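Local coordinates for protein enoyl-CoA hydratase subunit I (Geobacillus kaustophilus, PDB 2PBP) that probably catalyses the hydration of enoyl-CoA thioesters, as other members of the enoyl-CoA hydratase/isomerase family do in fatty acid and phenylacetate breakdown, at residues I18-P23 with A35-A40; A39-F44 with D89-V94; V52-G57 with E188-L193; K95-A100 with L203-I208; I120-A125 with M166-A171. All coordinates share one frame; numbering follows the deposited sequence.

Contact 1: residues I18-P23 with A35-A40; sequences IELARP and AEIVAA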
# COMPACT_ATOMS: atom_id res chain seq x y z
N ILE A 18 -14.20 -22.02 0.71
CA ILE A 18 -15.63 -21.86 0.53
C ILE A 18 -15.87 -21.88 -0.98
O ILE A 18 -15.42 -21.00 -1.71
CB ILE A 18 -16.15 -20.53 1.12
CG1 ILE A 18 -15.97 -20.55 2.64
CG2 ILE A 18 -17.61 -20.34 0.74
CD1 ILE A 18 -16.12 -19.18 3.32
N GLU A 19 -16.56 -22.91 -1.44
CA GLU A 19 -16.85 -23.07 -2.86
C GLU A 19 -18.31 -22.79 -3.15
O GLU A 19 -19.19 -23.46 -2.61
CB GLU A 19 -16.48 -24.50 -3.30
CG GLU A 19 -16.98 -24.88 -4.69
CD GLU A 19 -16.66 -26.32 -5.04
OE1 GLU A 19 -16.61 -27.16 -4.12
OE2 GLU A 19 -16.47 -26.62 -6.24
N LEU A 20 -18.58 -21.77 -3.97
CA LEU A 20 -19.96 -21.46 -4.33
C LEU A 20 -20.41 -22.70 -5.10
O LEU A 20 -19.73 -23.12 -6.05
CB LEU A 20 -20.02 -20.21 -5.22
CG LEU A 20 -19.29 -18.99 -4.66
CD1 LEU A 20 -19.63 -17.76 -5.49
CD2 LEU A 20 -19.70 -18.77 -3.21
N ALA A 21 -21.54 -23.27 -4.70
CA ALA A 21 -22.02 -24.50 -5.32
C ALA A 21 -23.34 -24.46 -6.08
O ALA A 21 -24.19 -25.34 -5.90
CB ALA A 21 -22.08 -25.60 -4.26
N ARG A 22 -23.52 -23.46 -6.93
CA ARG A 22 -24.73 -23.37 -7.74
C ARG A 22 -24.35 -23.10 -9.20
O ARG A 22 -24.80 -22.13 -9.80
CB ARG A 22 -25.66 -22.26 -7.22
CG ARG A 22 -26.41 -22.63 -5.94
CD ARG A 22 -27.27 -23.88 -6.11
NE ARG A 22 -28.25 -23.74 -7.19
CZ ARG A 22 -29.37 -23.02 -7.11
NH1 ARG A 22 -29.68 -22.37 -5.99
NH2 ARG A 22 -30.19 -22.95 -8.15
N PRO A 23 -23.50 -23.97 -9.77
CA PRO A 23 -23.05 -23.82 -11.16
C PRO A 23 -24.20 -23.83 -12.16
O PRO A 23 -24.08 -23.29 -13.25
CB PRO A 23 -22.10 -24.99 -11.34
CG PRO A 23 -22.68 -26.03 -10.43
CD PRO A 23 -23.00 -25.23 -9.20
N ALA A 35 -26.04 -14.42 1.82
CA ALA A 35 -26.22 -14.70 3.24
C ALA A 35 -25.45 -15.96 3.65
O ALA A 35 -24.82 -15.99 4.71
CB ALA A 35 -27.70 -14.87 3.57
N GLU A 36 -25.48 -16.98 2.81
CA GLU A 36 -24.76 -18.22 3.11
C GLU A 36 -23.25 -17.98 3.10
O GLU A 36 -22.52 -18.51 3.94
CB GLU A 36 -25.13 -19.32 2.12
CG GLU A 36 -26.54 -19.86 2.32
CD GLU A 36 -26.85 -21.06 1.44
OE1 GLU A 36 -26.03 -22.00 1.42
OE2 GLU A 36 -27.90 -21.05 0.77
N ILE A 37 -22.79 -17.18 2.14
CA ILE A 37 -21.37 -16.87 2.04
C ILE A 37 -20.93 -16.13 3.31
O ILE A 37 -19.90 -16.45 3.89
CB ILE A 37 -21.08 -15.99 0.81
CG1 ILE A 37 -21.41 -16.78 -0.47
CG2 ILE A 37 -19.62 -15.55 0.81
CD1 ILE A 37 -21.49 -15.93 -1.74
N VAL A 38 -21.73 -15.15 3.74
CA VAL A 38 -21.41 -14.38 4.94
C VAL A 38 -21.32 -15.29 6.17
O VAL A 38 -20.39 -15.17 6.97
CB VAL A 38 -22.48 -13.30 5.21
CG1 VAL A 38 -22.25 -12.67 6.58
CG2 VAL A 38 -22.41 -12.24 4.13
N ALA A 39 -22.28 -16.19 6.30
CA ALA A 39 -22.31 -17.11 7.42
C ALA A 39 -21.07 -18.01 7.42
O ALA A 39 -20.43 -18.20 8.45
CB ALA A 39 -23.57 -17.95 7.38
N ALA A 40 -20.73 -18.55 6.26
CA ALA A 40 -19.58 -19.43 6.14
C ALA A 40 -18.27 -18.69 6.40
O ALA A 40 -17.39 -19.19 7.11
CB ALA A 40 -19.54 -20.07 4.75

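Contact 2: residues A39-F44 with D89-V94; sequences AAVEAF and DRLSIV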
# COMPACT_ATOMS: atom_id res chain seq x y z
N ALA A 39 -22.28 -16.19 6.30
CA ALA A 39 -22.31 -17.11 7.42
C ALA A 39 -21.07 -18.01 7.42
O ALA A 39 -20.43 -18.20 8.45
CB ALA A 39 -23.57 -17.95 7.38
N ALA A 40 -20.73 -18.55 6.26
CA ALA A 40 -19.58 -19.43 6.14
C ALA A 40 -18.27 -18.69 6.40
O ALA A 40 -17.39 -19.19 7.11
CB ALA A 40 -19.54 -20.07 4.75
N VAL A 41 -18.14 -17.49 5.84
CA VAL A 41 -16.93 -16.70 6.04
C VAL A 41 -16.76 -16.28 7.49
O VAL A 41 -15.66 -16.35 8.03
CB VAL A 41 -16.92 -15.45 5.13
CG1 VAL A 41 -15.72 -14.57 5.47
CG2 VAL A 41 -16.87 -15.87 3.67
N GLU A 42 -17.84 -15.83 8.13
CA GLU A 42 -17.73 -15.42 9.52
C GLU A 42 -17.37 -16.60 10.41
O GLU A 42 -16.65 -16.45 11.40
CB GLU A 42 -19.02 -14.75 10.00
CG GLU A 42 -19.33 -13.44 9.27
CD GLU A 42 -20.47 -12.66 9.90
OE1 GLU A 42 -21.37 -13.29 10.49
OE2 GLU A 42 -20.47 -11.41 9.80
N ALA A 43 -17.84 -17.79 10.05
CA ALA A 43 -17.54 -18.99 10.82
C ALA A 43 -16.04 -19.28 10.77
O ALA A 43 -15.41 -19.52 11.80
CB ALA A 43 -18.32 -20.17 10.27
N PHE A 44 -15.47 -19.25 9.57
CA PHE A 44 -14.04 -19.49 9.41
C PHE A 44 -13.23 -18.36 10.04
O PHE A 44 -12.14 -18.58 10.57
CB PHE A 44 -13.66 -19.60 7.92
CG PHE A 44 -13.89 -20.96 7.31
CD1 PHE A 44 -13.81 -22.12 8.07
CD2 PHE A 44 -14.14 -21.08 5.94
CE1 PHE A 44 -13.95 -23.38 7.49
CE2 PHE A 44 -14.28 -22.33 5.34
CZ PHE A 44 -14.19 -23.48 6.12
N ASP A 89 -21.43 -5.50 3.90
CA ASP A 89 -20.60 -4.77 4.84
C ASP A 89 -19.94 -5.75 5.81
O ASP A 89 -18.82 -5.53 6.26
CB ASP A 89 -21.43 -3.75 5.63
CG ASP A 89 -21.99 -2.64 4.76
OD1 ASP A 89 -21.33 -2.28 3.76
OD2 ASP A 89 -23.08 -2.12 5.09
N ARG A 90 -20.65 -6.83 6.13
CA ARG A 90 -20.11 -7.83 7.05
C ARG A 90 -18.91 -8.51 6.41
O ARG A 90 -17.96 -8.88 7.09
CB ARG A 90 -21.20 -8.86 7.41
CG ARG A 90 -22.30 -8.26 8.28
CD ARG A 90 -23.50 -9.16 8.44
NE ARG A 90 -23.19 -10.39 9.17
CZ ARG A 90 -24.11 -11.16 9.74
NH1 ARG A 90 -25.40 -10.83 9.67
NH2 ARG A 90 -23.75 -12.25 10.39
N LEU A 91 -18.95 -8.67 5.09
CA LEU A 91 -17.84 -9.29 4.37
C LEU A 91 -16.63 -8.36 4.40
O LEU A 91 -15.49 -8.82 4.50
CB LEU A 91 -18.24 -9.59 2.92
CG LEU A 91 -19.24 -10.73 2.71
CD1 LEU A 91 -19.54 -10.87 1.22
CD2 LEU A 91 -18.68 -12.03 3.26
N SER A 92 -16.90 -7.06 4.34
CA SER A 92 -15.85 -6.05 4.34
C SER A 92 -15.03 -6.01 5.63
O SER A 92 -13.88 -5.57 5.62
CB SER A 92 -16.45 -4.66 4.11
OG SER A 92 -17.13 -4.60 2.87
N ILE A 93 -15.61 -6.45 6.75
CA ILE A 93 -14.90 -6.40 8.02
C ILE A 93 -14.28 -7.72 8.50
O ILE A 93 -13.84 -7.81 9.64
CB ILE A 93 -15.80 -5.84 9.14
CG1 ILE A 93 -16.99 -6.77 9.39
CG2 ILE A 93 -16.27 -4.45 8.76
CD1 ILE A 93 -17.74 -6.52 10.69
N VAL A 94 -14.24 -8.72 7.63
CA VAL A 94 -13.63 -10.00 7.98
C VAL A 94 -12.14 -9.72 8.20
O VAL A 94 -11.49 -9.12 7.35
CB VAL A 94 -13.83 -11.03 6.85
CG1 VAL A 94 -13.00 -12.29 7.12
CG2 VAL A 94 -15.30 -11.38 6.74
O HOH W 1 -18.29 -9.96 9.53

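Contact 3: residues V52-G57 with E188-L193; sequences VIVLTG and EETMRL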
# COMPACT_ATOMS: atom_id res chain seq x y z
N VAL A 52 -6.15 -18.68 6.67
CA VAL A 52 -6.44 -18.10 5.36
C VAL A 52 -7.75 -18.67 4.84
O VAL A 52 -8.04 -19.85 5.02
CB VAL A 52 -5.33 -18.42 4.32
CG1 VAL A 52 -5.58 -17.67 3.02
CG2 VAL A 52 -3.96 -18.06 4.88
N ILE A 53 -8.55 -17.81 4.22
CA ILE A 53 -9.83 -18.22 3.66
C ILE A 53 -9.76 -18.02 2.15
O ILE A 53 -9.34 -16.97 1.68
CB ILE A 53 -10.99 -17.35 4.22
CG1 ILE A 53 -11.08 -17.53 5.74
CG2 ILE A 53 -12.30 -17.71 3.53
CD1 ILE A 53 -11.94 -16.49 6.46
N VAL A 54 -10.16 -19.05 1.41
CA VAL A 54 -10.15 -18.98 -0.05
C VAL A 54 -11.57 -19.13 -0.58
O VAL A 54 -12.29 -20.05 -0.18
CB VAL A 54 -9.27 -20.10 -0.67
CG1 VAL A 54 -9.43 -20.12 -2.19
CG2 VAL A 54 -7.82 -19.88 -0.29
N LEU A 55 -11.98 -18.22 -1.46
CA LEU A 55 -13.30 -18.27 -2.06
C LEU A 55 -13.13 -18.64 -3.52
O LEU A 55 -12.24 -18.11 -4.20
CB LEU A 55 -13.99 -16.90 -1.99
CG LEU A 55 -14.20 -16.20 -0.65
CD1 LEU A 55 -15.01 -14.94 -0.87
CD2 LEU A 55 -14.91 -17.13 0.33
N THR A 56 -13.97 -19.54 -4.01
CA THR A 56 -13.91 -19.93 -5.40
C THR A 56 -15.27 -20.46 -5.84
O THR A 56 -16.14 -20.72 -5.01
CB THR A 56 -12.82 -21.01 -5.63
OG1 THR A 56 -12.50 -21.07 -7.02
CG2 THR A 56 -13.30 -22.37 -5.17
N GLY A 57 -15.46 -20.60 -7.14
CA GLY A 57 -16.73 -21.08 -7.64
C GLY A 57 -16.65 -22.43 -8.33
O GLY A 57 -15.63 -22.79 -8.91
N GLU A 188 -4.41 -25.25 -7.41
CA GLU A 188 -3.11 -25.69 -6.93
C GLU A 188 -2.26 -24.48 -6.54
O GLU A 188 -1.67 -24.44 -5.46
CB GLU A 188 -2.39 -26.49 -8.01
CG GLU A 188 -0.99 -26.93 -7.64
CD GLU A 188 -0.21 -27.44 -8.83
OE1 GLU A 188 -0.74 -28.32 -9.54
OE2 GLU A 188 0.92 -26.97 -9.05
N GLU A 189 -2.20 -23.50 -7.44
CA GLU A 189 -1.41 -22.30 -7.19
C GLU A 189 -1.98 -21.48 -6.03
O GLU A 189 -1.22 -20.98 -5.19
CB GLU A 189 -1.34 -21.43 -8.45
CG GLU A 189 -0.52 -22.05 -9.57
CD GLU A 189 0.94 -22.26 -9.18
OE1 GLU A 189 1.56 -21.30 -8.69
OE2 GLU A 189 1.45 -23.38 -9.38
N THR A 190 -3.30 -21.34 -5.98
CA THR A 190 -3.93 -20.57 -4.91
C THR A 190 -3.69 -21.22 -3.55
O THR A 190 -3.37 -20.54 -2.58
CB THR A 190 -5.45 -20.43 -5.13
OG1 THR A 190 -5.70 -19.80 -6.39
CG2 THR A 190 -6.07 -19.58 -4.02
N MET A 191 -3.84 -22.54 -3.48
CA MET A 191 -3.64 -23.25 -2.22
C MET A 191 -2.18 -23.19 -1.78
O MET A 191 -1.88 -23.18 -0.58
CB MET A 191 -4.10 -24.70 -2.34
CG MET A 191 -5.60 -24.85 -2.51
SD MET A 191 -6.54 -24.06 -1.17
CE MET A 191 -6.07 -25.10 0.22
N ARG A 192 -1.26 -23.17 -2.74
CA ARG A 192 0.15 -23.09 -2.40
C ARG A 192 0.42 -21.73 -1.76
O ARG A 192 1.12 -21.63 -0.76
CB ARG A 192 1.02 -23.26 -3.65
CG ARG A 192 2.51 -23.19 -3.38
CD ARG A 192 3.30 -23.75 -4.55
NE ARG A 192 2.96 -25.14 -4.82
CZ ARG A 192 2.32 -25.55 -5.91
NH1 ARG A 192 1.96 -24.67 -6.84
NH2 ARG A 192 2.04 -26.83 -6.08
N LEU A 193 -0.16 -20.69 -2.36
CA LEU A 193 0.00 -19.33 -1.85
C LEU A 193 -0.61 -19.22 -0.45
O LEU A 193 -0.00 -18.66 0.46
CB LEU A 193 -0.67 -18.33 -2.79
CG LEU A 193 -0.76 -16.88 -2.29
CD1 LEU A 193 0.64 -16.32 -2.08
CD2 LEU A 193 -1.54 -16.05 -3.30

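Contact 4: residues K95-A100 with L203-I208; sequences KTPMIA and LALRLI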
# COMPACT_ATOMS: atom_id res chain seq x y z
N LYS A 95 -11.61 -10.15 9.34
CA LYS A 95 -10.20 -9.88 9.64
C LYS A 95 -9.20 -10.90 9.14
O LYS A 95 -8.04 -10.57 8.90
CB LYS A 95 -10.03 -9.69 11.15
CG LYS A 95 -10.70 -8.42 11.67
CD LYS A 95 -10.39 -8.17 13.13
CE LYS A 95 -11.05 -6.89 13.62
NZ LYS A 95 -10.58 -5.70 12.88
N THR A 96 -9.64 -12.15 8.99
CA THR A 96 -8.76 -13.21 8.52
C THR A 96 -8.42 -13.00 7.04
O THR A 96 -9.25 -12.53 6.27
CB THR A 96 -9.43 -14.59 8.68
OG1 THR A 96 -9.75 -14.80 10.06
CG2 THR A 96 -8.51 -15.69 8.19
N PRO A 97 -7.17 -13.31 6.64
CA PRO A 97 -6.79 -13.14 5.24
C PRO A 97 -7.74 -13.90 4.31
O PRO A 97 -8.07 -15.06 4.56
CB PRO A 97 -5.37 -13.69 5.20
CG PRO A 97 -4.84 -13.29 6.54
CD PRO A 97 -5.99 -13.64 7.47
N MET A 98 -8.19 -13.23 3.25
CA MET A 98 -9.10 -13.83 2.29
C MET A 98 -8.58 -13.71 0.86
O MET A 98 -8.18 -12.64 0.42
CB MET A 98 -10.47 -13.16 2.35
CG MET A 98 -11.39 -13.69 3.42
SD MET A 98 -13.08 -13.72 2.79
CE MET A 98 -13.36 -11.97 2.52
N ILE A 99 -8.60 -14.83 0.15
CA ILE A 99 -8.13 -14.88 -1.22
C ILE A 99 -9.24 -15.38 -2.14
O ILE A 99 -9.94 -16.35 -1.82
CB ILE A 99 -6.93 -15.84 -1.37
CG1 ILE A 99 -5.80 -15.41 -0.44
CG2 ILE A 99 -6.46 -15.87 -2.83
CD1 ILE A 99 -5.41 -13.95 -0.39
N ALA A 100 -9.40 -14.73 -3.28
CA ALA A 100 -10.40 -15.15 -4.24
C ALA A 100 -9.69 -15.89 -5.36
O ALA A 100 -8.76 -15.37 -5.96
CB ALA A 100 -11.15 -13.94 -4.81
N LEU A 203 -1.17 -13.08 13.77
CA LEU A 203 -1.44 -11.75 14.33
C LEU A 203 -0.82 -10.67 13.45
O LEU A 203 -1.41 -9.60 13.27
CB LEU A 203 -0.88 -11.65 15.76
CG LEU A 203 -1.61 -12.50 16.80
CD1 LEU A 203 -0.73 -12.69 18.03
CD2 LEU A 203 -2.93 -11.84 17.18
N ALA A 204 0.35 -10.95 12.90
CA ALA A 204 1.00 -9.98 12.02
C ALA A 204 0.17 -9.79 10.75
O ALA A 204 -0.06 -8.66 10.33
CB ALA A 204 2.42 -10.44 11.68
N LEU A 205 -0.29 -10.88 10.14
CA LEU A 205 -1.09 -10.74 8.92
C LEU A 205 -2.40 -9.99 9.21
O LEU A 205 -2.84 -9.16 8.42
CB LEU A 205 -1.42 -12.11 8.31
CG LEU A 205 -0.27 -13.00 7.84
CD1 LEU A 205 -0.81 -14.05 6.87
CD2 LEU A 205 0.80 -12.16 7.15
N ARG A 206 -3.00 -10.30 10.36
CA ARG A 206 -4.25 -9.69 10.79
C ARG A 206 -4.11 -8.18 11.00
O ARG A 206 -4.90 -7.39 10.47
CB ARG A 206 -4.71 -10.36 12.08
CG ARG A 206 -6.01 -9.84 12.70
CD ARG A 206 -6.13 -10.42 14.10
NE ARG A 206 -7.35 -10.08 14.83
CZ ARG A 206 -8.52 -10.70 14.68
NH1 ARG A 206 -8.64 -11.70 13.81
NH2 ARG A 206 -9.56 -10.35 15.43
N LEU A 207 -3.11 -7.78 11.78
CA LEU A 207 -2.90 -6.37 12.07
C LEU A 207 -2.37 -5.57 10.88
O LEU A 207 -2.61 -4.37 10.78
CB LEU A 207 -1.99 -6.21 13.29
CG LEU A 207 -2.75 -6.27 14.63
CD1 LEU A 207 -3.63 -7.51 14.69
CD2 LEU A 207 -1.76 -6.24 15.80
N ILE A 208 -1.64 -6.24 9.99
CA ILE A 208 -1.14 -5.56 8.79
C ILE A 208 -2.34 -5.25 7.92
O ILE A 208 -2.46 -4.15 7.36
CB ILE A 208 -0.15 -6.46 7.99
CG1 ILE A 208 1.24 -6.41 8.62
CG2 ILE A 208 -0.11 -6.01 6.53
CD1 ILE A 208 1.95 -5.03 8.68
O HOH W 2 -7.52 -7.85 9.68
O HOH W 3 -7.38 -12.90 11.60

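Contact 5: residues I120-A125 with M166-A171; sequences IVASSA and MSAKEA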
# COMPACT_ATOMS: atom_id res chain seq x y z
N ILE A 120 -6.33 -11.57 -5.15
CA ILE A 120 -7.09 -12.29 -6.17
C ILE A 120 -6.15 -13.06 -7.09
O ILE A 120 -5.25 -12.48 -7.70
CB ILE A 120 -7.93 -11.32 -7.04
CG1 ILE A 120 -8.90 -10.52 -6.17
CG2 ILE A 120 -8.68 -12.12 -8.10
CD1 ILE A 120 -9.52 -9.30 -6.86
N VAL A 121 -6.35 -14.37 -7.17
CA VAL A 121 -5.56 -15.22 -8.06
C VAL A 121 -6.58 -15.60 -9.12
O VAL A 121 -7.63 -16.16 -8.79
CB VAL A 121 -5.05 -16.49 -7.36
CG1 VAL A 121 -4.31 -17.37 -8.37
CG2 VAL A 121 -4.13 -16.12 -6.21
N ALA A 122 -6.29 -15.30 -10.38
CA ALA A 122 -7.24 -15.58 -11.44
C ALA A 122 -6.78 -16.56 -12.50
O ALA A 122 -5.60 -16.67 -12.80
CB ALA A 122 -7.67 -14.27 -12.10
N SER A 123 -7.76 -17.26 -13.05
CA SER A 123 -7.54 -18.21 -14.13
C SER A 123 -7.59 -17.41 -15.42
O SER A 123 -8.02 -16.26 -15.43
CB SER A 123 -8.66 -19.26 -14.15
OG SER A 123 -8.77 -19.86 -15.44
N SER A 124 -7.14 -18.02 -16.51
CA SER A 124 -7.17 -17.37 -17.80
C SER A 124 -8.63 -17.37 -18.28
O SER A 124 -9.00 -16.66 -19.20
CB SER A 124 -6.29 -18.12 -18.80
OG SER A 124 -4.93 -18.08 -18.43
N ALA A 125 -9.45 -18.19 -17.62
CA ALA A 125 -10.86 -18.30 -17.95
C ALA A 125 -11.66 -17.18 -17.30
O ALA A 125 -12.86 -17.05 -17.54
CB ALA A 125 -11.39 -19.65 -17.49
N MET A 166 -13.62 -7.12 -18.48
CA MET A 166 -12.18 -6.94 -18.34
C MET A 166 -11.52 -8.32 -18.28
O MET A 166 -11.95 -9.19 -17.52
CB MET A 166 -11.91 -6.15 -17.06
CG MET A 166 -10.48 -5.75 -16.81
SD MET A 166 -10.34 -5.07 -15.15
CE MET A 166 -11.08 -3.45 -15.37
N SER A 167 -10.49 -8.54 -19.09
CA SER A 167 -9.80 -9.83 -19.07
C SER A 167 -8.94 -9.93 -17.82
O SER A 167 -8.62 -8.93 -17.19
CB SER A 167 -8.91 -9.98 -20.31
OG SER A 167 -7.87 -9.02 -20.29
N ALA A 168 -8.57 -11.15 -17.46
CA ALA A 168 -7.73 -11.36 -16.28
C ALA A 168 -6.41 -10.62 -16.44
O ALA A 168 -5.90 -10.04 -15.48
CB ALA A 168 -7.48 -12.85 -16.07
N LYS A 169 -5.86 -10.64 -17.65
CA LYS A 169 -4.59 -9.97 -17.91
C LYS A 169 -4.60 -8.46 -17.66
O LYS A 169 -3.68 -7.93 -17.05
CB LYS A 169 -4.12 -10.25 -19.34
CG LYS A 169 -2.77 -9.62 -19.68
CD LYS A 169 -1.69 -9.98 -18.66
CE LYS A 169 -1.48 -11.49 -18.55
NZ LYS A 169 -0.52 -11.84 -17.47
N GLU A 170 -5.64 -7.76 -18.12
CA GLU A 170 -5.67 -6.32 -17.89
C GLU A 170 -5.93 -6.04 -16.42
O GLU A 170 -5.45 -5.05 -15.88
CB GLU A 170 -6.73 -5.63 -18.74
CG GLU A 170 -6.44 -4.13 -18.88
CD GLU A 170 -7.51 -3.38 -19.64
OE1 GLU A 170 -8.12 -3.97 -20.55
OE2 GLU A 170 -7.72 -2.18 -19.33
N ALA A 171 -6.70 -6.92 -15.78
CA ALA A 171 -7.01 -6.76 -14.36
C ALA A 171 -5.71 -6.84 -13.57
O ALA A 171 -5.53 -6.12 -12.58
CB ALA A 171 -7.97 -7.85 -13.91
O HOH W 4 -9.22 -13.26 -19.30

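Contact 1: residues I18-P23 with A35-A40
The flat group in play between Ile18 and Ala40 is the backbone carbonyl of Ala40: its C lies 3.8 Å from CD1 of Ile18. No ring, carboxylate or guanidinium enters the contact, which is otherwise made by methyl and methylene groups. The same CD1 of Ile18 rests 3.8 Å from CB of Ala40, and CG1 of Ile18 follows at 4.2 Å from that methyl, so the longer branch of the isoleucine lies against one small side chain of the helix. This branch leaves the strand beside the backbone N (chi1 -65°) and then runs extended, which carries its end up to the helix backbone. One turn earlier on the helix, Ile37 reaches down to Leu20. Here CD2 of Leu20 sits 3.7 Å from CD1 of Ile37 and 3.8 Å from CG1 of Ile37, and the two branched chains lie aslant to each other. Neither of these two side chains sets out straight at the other segment; their ends close the distance. The pairs Ile18-Ala40 and Leu20-Ile37 use alternate residues of the strand, both on its helix-facing side, and all four residues are buried. Ile18 also packs on Val41 and Phe44 of the same helix and on Ile53 and Leu55 of the neighbouring strand, while Leu20 pairs through its backbone with Thr56. The arrangement is that of a beta-alpha-beta crossover, in which helix 31-46 connects the parallel neighbours 15-20 and 52-57 and packs on them in the core of the crotonase-like fold.

Contact 2: residues A39-F44 with D89-V94
Helix 31-46 packs here against helix 86-92 and the loop that follows it, through a side-on salt bridge between Glu42 and Arg90 and an apolar patch in which Val41 meets Leu91 of the helix and Val94 of the loop. Arg90 grips the carboxylate with two nitrogens, one to each oxygen: NH2 donates to OE1 of Glu42 at 2.6 Å, and NE donates to OE2 of Glu42 at 3.0 Å, both nearly straight. Each oxygen lies in the guanidinium plane, but the carboxylate is turned against it by 37°. OE1 is met on its syn side, 28° out of the carboxylate plane, while NE approaches OE2 from above that plane. A bend in the arginine at chi3 (66°) folds its end back so that NE and NH2 both present their N-H groups to the glutamate, whose own chain is extended beyond CG. OE2 has a second donor: a water 2.6 Å from OE2 of Glu42 also donates to O of Arg90 at 2.7 Å, tying the carboxylate to the backbone of the partner helix. Three donors thus hold the group, which should limit its rotation. Deeper in, CG1 of Val41 presses on CG2 of Val94 at 3.5 Å, tighter than usual carbon contact, with the two valines crossing at about a right angle. The other methyl, CG2 of Val41, stands 4.3 Å from CD2 of Leu91 in a looser contact. Val41 reaches the strand layer as well, through Ile18. A partly exposed side-on salt bridge outside buried aliphatic branches marks this interface between helix 31-46, which lies on the central sheet, and the helix and Val94 loop beside it.

Contact 3: residues V52-G57 with E188-L193
Val54 and Thr190 meet through methyl groups. CG2 of Thr190 lies 3.9 Å from CG1 of Val54 and 4.1 Å from CG2 of Val54, so the one threonine methyl touches both branches of the valine, and the two side chains pass at a slant. The threonine can offer its methyl because CG2 stands anti to its backbone N, with OG1 on the N side at chi1 -58°. That hydroxyl turns back along its own helix and is hydrogen-bonded to O of Leu186, which satisfies the polar atom in a buried setting. A looser neighbour is Met191, whose SD is 4.5 Å from CG2 of Val54; this folded chain also spreads over Val15 and Ile17 of the adjoining strand. In the crotonase-like fold the central sheet is covered on both faces, and Val54 belongs to the face under helix 186-198, whereas Ile53 and Leu55 on either side of it turn to helix 31-46. Thr190 continues across the sheet to Ile99, Ala101 and Val121, so helix 186-198 bears on several strands at once. Further out, Arg192 joins two carboxylates of its own helix: NH2 donates to OE2 of Glu188 at 3.2 Å, from above the carboxylate plane, and NH1 lies 2.9 Å from OE2 of Glu189 in a second salt bridge. Glu189 uses OE1 for Arg179, on strand 179-181.

Contact 4: residues K95-A100 with L203-I208
Lys95 lays its aliphatic chain over one face of the Arg206 guanidinium, with CD displaced toward the rim of the group, 3.3 Å from NH2 of Arg206, and CB 3.6 Å from NH1 of Arg206. The arginine gets there by going straight: CG lies opposite the backbone N (chi1 180°) and the chain stays extended as far as NE, after which a turn at chi4 (82°) sets the flat group across that line. The lysine, extended through CG and CD, bends only at its last torsion (chi4 -61°), which leads NZ away from the guanidinium. NZ stays 5.4 Å from NH2 of Arg206 and forms a salt bridge with Glu210, which probably eases the nearness of the two positive groups. Residues 95-97 lead into strand 98-102 of the crotonase-like core, and helix 202-217 packs beside this lead-in and against the second subunit. Pro97 puts CG 4.0 Å from CB of Leu205, the two side chains crossing at about a right angle. Trp161 of the second subunit packs on this proline, and its NE1 is hydrogen-bonded to O of Leu205. Two waters complete the join. One donates to O of Lys95 at 2.9 Å and to O of Arg206 at 2.8 Å; the other lies in the guanidinium plane, at its edge, and accepts from NH1 of Arg206 at 2.8 Å, with a weak link to OG1 of Thr96, itself bonded to Asp45.

Contact 5: residues I120-A125 with M166-A171
Ala122 and Ala168 point their methyls at each other, CB to CB at 4.2 Å, where strand 119-123 of the central crotonase sheet faces the start of helix 168-173. Because strand 166-167, just before that helix, belongs to the smaller sheet, the contact joins parts of the fold built on two different sheets. The same CB of Ala168 is turned to the backbone of the next residue and lies 3.5 Å from O of Ser123, the closer of its two approaches. The side chain of Ser123 starts off in the other direction, so this residue shows the helix its carbonyl and not its hydroxyl. OG of Ser123, anti to the backbone N at chi1 158°, lies over the chain that follows and accepts from N of Ala125 at 2.8 Å, with an N-H...O angle of 168°: an ST turn over residues 123-125. Ala168 also packs on Val180 of the neighbouring strand 179-181, which leaves its methyl shared between two strands of the sheet. On the helix side Ser167 stands at the N-cap, with chi1 65° placing its OG before the first turn, where it accepts weakly from N of Glu170 at 3.4 Å. The N of Ala168 donates instead to a water 2.9 Å away, and this water makes a weak, long bond of 3.4 Å to O of Ser124.

Overall arrangement
Contacts 1 and 2 share Ala39 and Ala40 on helix 31-46, with centres 11 Å apart, so one helix packs on the sheet and on helix 86-92. The strands of contacts 1, 3, 4 and 5 lie side by side in one sheet. Probable backbone hydrogen bonds link them in turn: Leu20 N to Thr56 O (2.9 Å), Ile99 N to Ile53 O (2.7 Å) and Val121 N to Ala100 O (2.9 Å). Contact 3 covers the sheet face opposite contact 1. Met98 ties contact 4 to contact 2, its SD 3.9 Å from Val41 CG1. Contacts 2 and 5 are farthest apart, centres 24 Å. The second subunit closes against contact 4, while no other chain of the assembly touches contacts 1 to 3.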